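Fusolin (Unidentified entomopoxvirus, PDB 4OW5) enhances the virulence of insect poxviruses, probably by binding and oxidatively attacking chitin, and crystallizes in vivo into viral spindles. Local coordinates at residues 13-18 with 64-69. Residues are numbered along the deposited sequence; the frame is centred on the assembly and turned at random.
Sequences RCNVQG and QQDNEY. With EDO (1,2-ethanediol), chain D.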
loop_
_atom_site.group_PDB
_atom_site.type_symbol
_atom_site.label_atom_id
_atom_site.label_comp_id
_atom_site.label_asym_id
_atom_site.label_seq_id
_atom_site.Cartn_x
_atom_site.Cartn_y
_atom_site.Cartn_z
ATOM N N ARG A 13 17.332 13.274 0.914
ATOM C CA ARG A 13 16.765 12.868 2.211
ATOM C C ARG A 13 17.837 12.198 3.088
ATOM O O ARG A 13 17.926 12.494 4.286
ATOM C CB ARG A 13 15.575 11.922 2.036
ATOM C CG ARG A 13 14.958 11.465 3.348
ATOM C CD ARG A 13 13.825 10.492 3.137
ATOM N NE ARG A 13 12.582 11.190 2.844
ATOM C CZ ARG A 13 11.641 11.527 3.722
ATOM N NH1 ARG A 13 11.797 11.257 5.018
ATOM N NH2 ARG A 13 10.538 12.147 3.316
ATOM N N CYS A 14 18.634 11.301 2.512
ATOM C CA CYS A 14 19.681 10.620 3.275
ATOM C C CYS A 14 20.704 11.627 3.786
ATOM O O CYS A 14 21.088 11.540 4.935
ATOM C CB CYS A 14 20.342 9.517 2.454
ATOM S SG CYS A 14 19.227 8.140 2.057
ATOM N N ASN A 15 21.110 12.564 2.963
ATOM C CA ASN A 15 22.067 13.604 3.360
ATOM C C ASN A 15 21.535 14.427 4.530
ATOM O O ASN A 15 22.195 14.488 5.572
ATOM C CB ASN A 15 22.395 14.537 2.187
ATOM C CG ASN A 15 23.450 15.580 2.526
ATOM O OD1 ASN A 15 24.619 15.286 2.639
ATOM N ND2 ASN A 15 23.052 16.778 2.811
ATOM N N VAL A 16 20.346 15.035 4.374
ATOM C CA VAL A 16 19.824 15.910 5.400
ATOM C C VAL A 16 19.559 15.180 6.715
ATOM O O VAL A 16 19.813 15.759 7.732
ATOM C CB VAL A 16 18.592 16.745 4.990
ATOM C CG1 VAL A 16 18.877 17.560 3.744
ATOM C CG2 VAL A 16 17.338 15.924 4.842
ATOM N N GLN A 17 19.118 13.925 6.709
ATOM C CA GLN A 17 18.844 13.217 7.966
ATOM C C GLN A 17 20.081 12.956 8.826
ATOM O O GLN A 17 19.946 12.720 10.029
ATOM C CB GLN A 17 18.136 11.912 7.698
ATOM C CG GLN A 17 16.680 12.131 7.393
ATOM C CD GLN A 17 15.937 10.823 7.248
ATOM O OE1 GLN A 17 16.263 9.821 7.860
ATOM N NE2 GLN A 17 14.841 10.844 6.556
ATOM N N GLY A 18 21.261 13.012 8.223
ATOM C CA GLY A 18 22.514 12.939 8.950
ATOM C C GLY A 18 22.777 11.622 9.627
ATOM O O GLY A 18 22.227 10.592 9.234
ATOM N N GLN A 64 27.407 13.190 0.991
ATOM C CA GLN A 64 27.847 14.587 0.898
ATOM C C GLN A 64 27.633 15.165 -0.472
ATOM O O GLN A 64 27.337 16.356 -0.573
ATOM C CB GLN A 64 29.336 14.703 1.247
ATOM C CG GLN A 64 29.895 16.150 1.239
ATOM C CD GLN A 64 31.366 16.270 0.922
ATOM O OE1 GLN A 64 31.893 15.616 0.019
ATOM N NE2 GLN A 64 32.021 17.247 1.533
ATOM N N GLN A 65 27.786 14.361 -1.540
ATOM C CA GLN A 65 27.654 14.865 -2.921
ATOM C C GLN A 65 26.233 14.758 -3.430
ATOM O O GLN A 65 26.033 14.439 -4.596
ATOM C CB GLN A 65 28.610 14.083 -3.840
ATOM C CG GLN A 65 30.083 14.335 -3.514
ATOM C CD GLN A 65 30.497 15.744 -3.860
ATOM O OE1 GLN A 65 30.450 16.174 -5.016
ATOM N NE2 GLN A 65 30.778 16.550 -2.867
ATOM N N ASP A 66 25.247 15.116 -2.604
ATOM C CA ASP A 66 23.841 15.007 -2.962
ATOM C C ASP A 66 23.450 15.977 -4.078
ATOM O O ASP A 66 22.460 15.726 -4.709
ATOM C CB ASP A 66 22.928 15.189 -1.734
ATOM C CG ASP A 66 22.970 16.523 -0.994
ATOM O OD1 ASP A 66 23.875 17.363 -1.291
ATOM O OD2 ASP A 66 22.147 16.710 -0.100
ATOM N N ASN A 67 24.260 17.015 -4.376
ATOM C CA ASN A 67 24.022 17.971 -5.453
ATOM C C ASN A 67 24.847 17.591 -6.703
ATOM O O ASN A 67 24.789 18.319 -7.685
ATOM C CB ASN A 67 24.351 19.388 -4.954
ATOM C CG ASN A 67 25.832 19.619 -4.707
ATOM O OD1 ASN A 67 26.642 18.681 -4.665
ATOM N ND2 ASN A 67 26.209 20.841 -4.488
ATOM N N GLU A 68 25.632 16.474 -6.666
ATOM C CA GLU A 68 26.454 16.053 -7.796
ATOM C C GLU A 68 26.158 14.593 -8.191
ATOM O O GLU A 68 27.058 13.799 -8.445
ATOM C CB GLU A 68 27.952 16.271 -7.499
ATOM C CG GLU A 68 28.798 16.348 -8.758
ATOM C CD GLU A 68 30.252 16.698 -8.501
ATOM O OE1 GLU A 68 30.640 17.860 -8.765
ATOM O OE2 GLU A 68 30.989 15.836 -7.975
ATOM N N TYR A 69 24.872 14.272 -8.331
ATOM C CA TYR A 69 24.455 12.974 -8.837
ATOM C C TYR A 69 24.347 13.184 -10.316
ATOM O O TYR A 69 23.268 13.463 -10.851
ATOM C CB TYR A 69 23.158 12.479 -8.179
ATOM C CG TYR A 69 23.414 11.707 -6.912
ATOM C CD1 TYR A 69 24.098 12.278 -5.853
ATOM C CD2 TYR A 69 22.934 10.409 -6.756
ATOM C CE1 TYR A 69 24.402 11.544 -4.713
ATOM C CE2 TYR A 69 23.147 9.699 -5.588
ATOM C CZ TYR A 69 23.923 10.249 -4.580
ATOM O OH TYR A 69 24.170 9.542 -3.431
HETATM C C1 EDO D . 25.117 17.477 7.132
HETATM O O1 EDO D . 25.909 17.210 5.997
HETATM C C2 EDO D . 24.578 16.165 7.709
HETATM O O2 EDO D . 23.171 16.229 7.851
#
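N15, near the end of helix 10-17, reaches across to D66 in the loop that follows helix 52-64. Its CG is anti to the backbone N (chi1 -176°), which carries the amide off the helix flank to the D66 carboxylate. The two side chains cross at about a right angle, and their flat groups are inclined by 48°. D66 OD2 lies 3.2 Å from N15 CB and 3.1 Å from N15 CG. One branch of the amide faces the backbone of Q64 near its CA.

The firm polar bonds of D66 run elsewhere: OD2 forms a salt bridge with R12, from the same helix as N15, and its backbone O accepts from Q11. Within 64-69, a type I turn from Q65 to E68 is closed by E68 N to Q65 O, 2.9 Å, while Q65 NE2 donates to Q64 OE1 from above the carbonyl plane. On the helix side, an ethanediol, probably from the crystallisation liquor, donates a hydrogen bond from O2 to N15 O (3.0 Å).

This small joint, burying 130 Å², pins helix 10-17 to the loop between helix 52-64 and strand 70-72. The D66 side chain is about 8 Å from that of H1, which binds copper or zinc in other structures of this protein; no metal is bound to this chain here. E68 OE1 is hydrogen-bonded to H1 NE2. Through N15 and R12, one helix both covers the buried D66 and probably balances its charge.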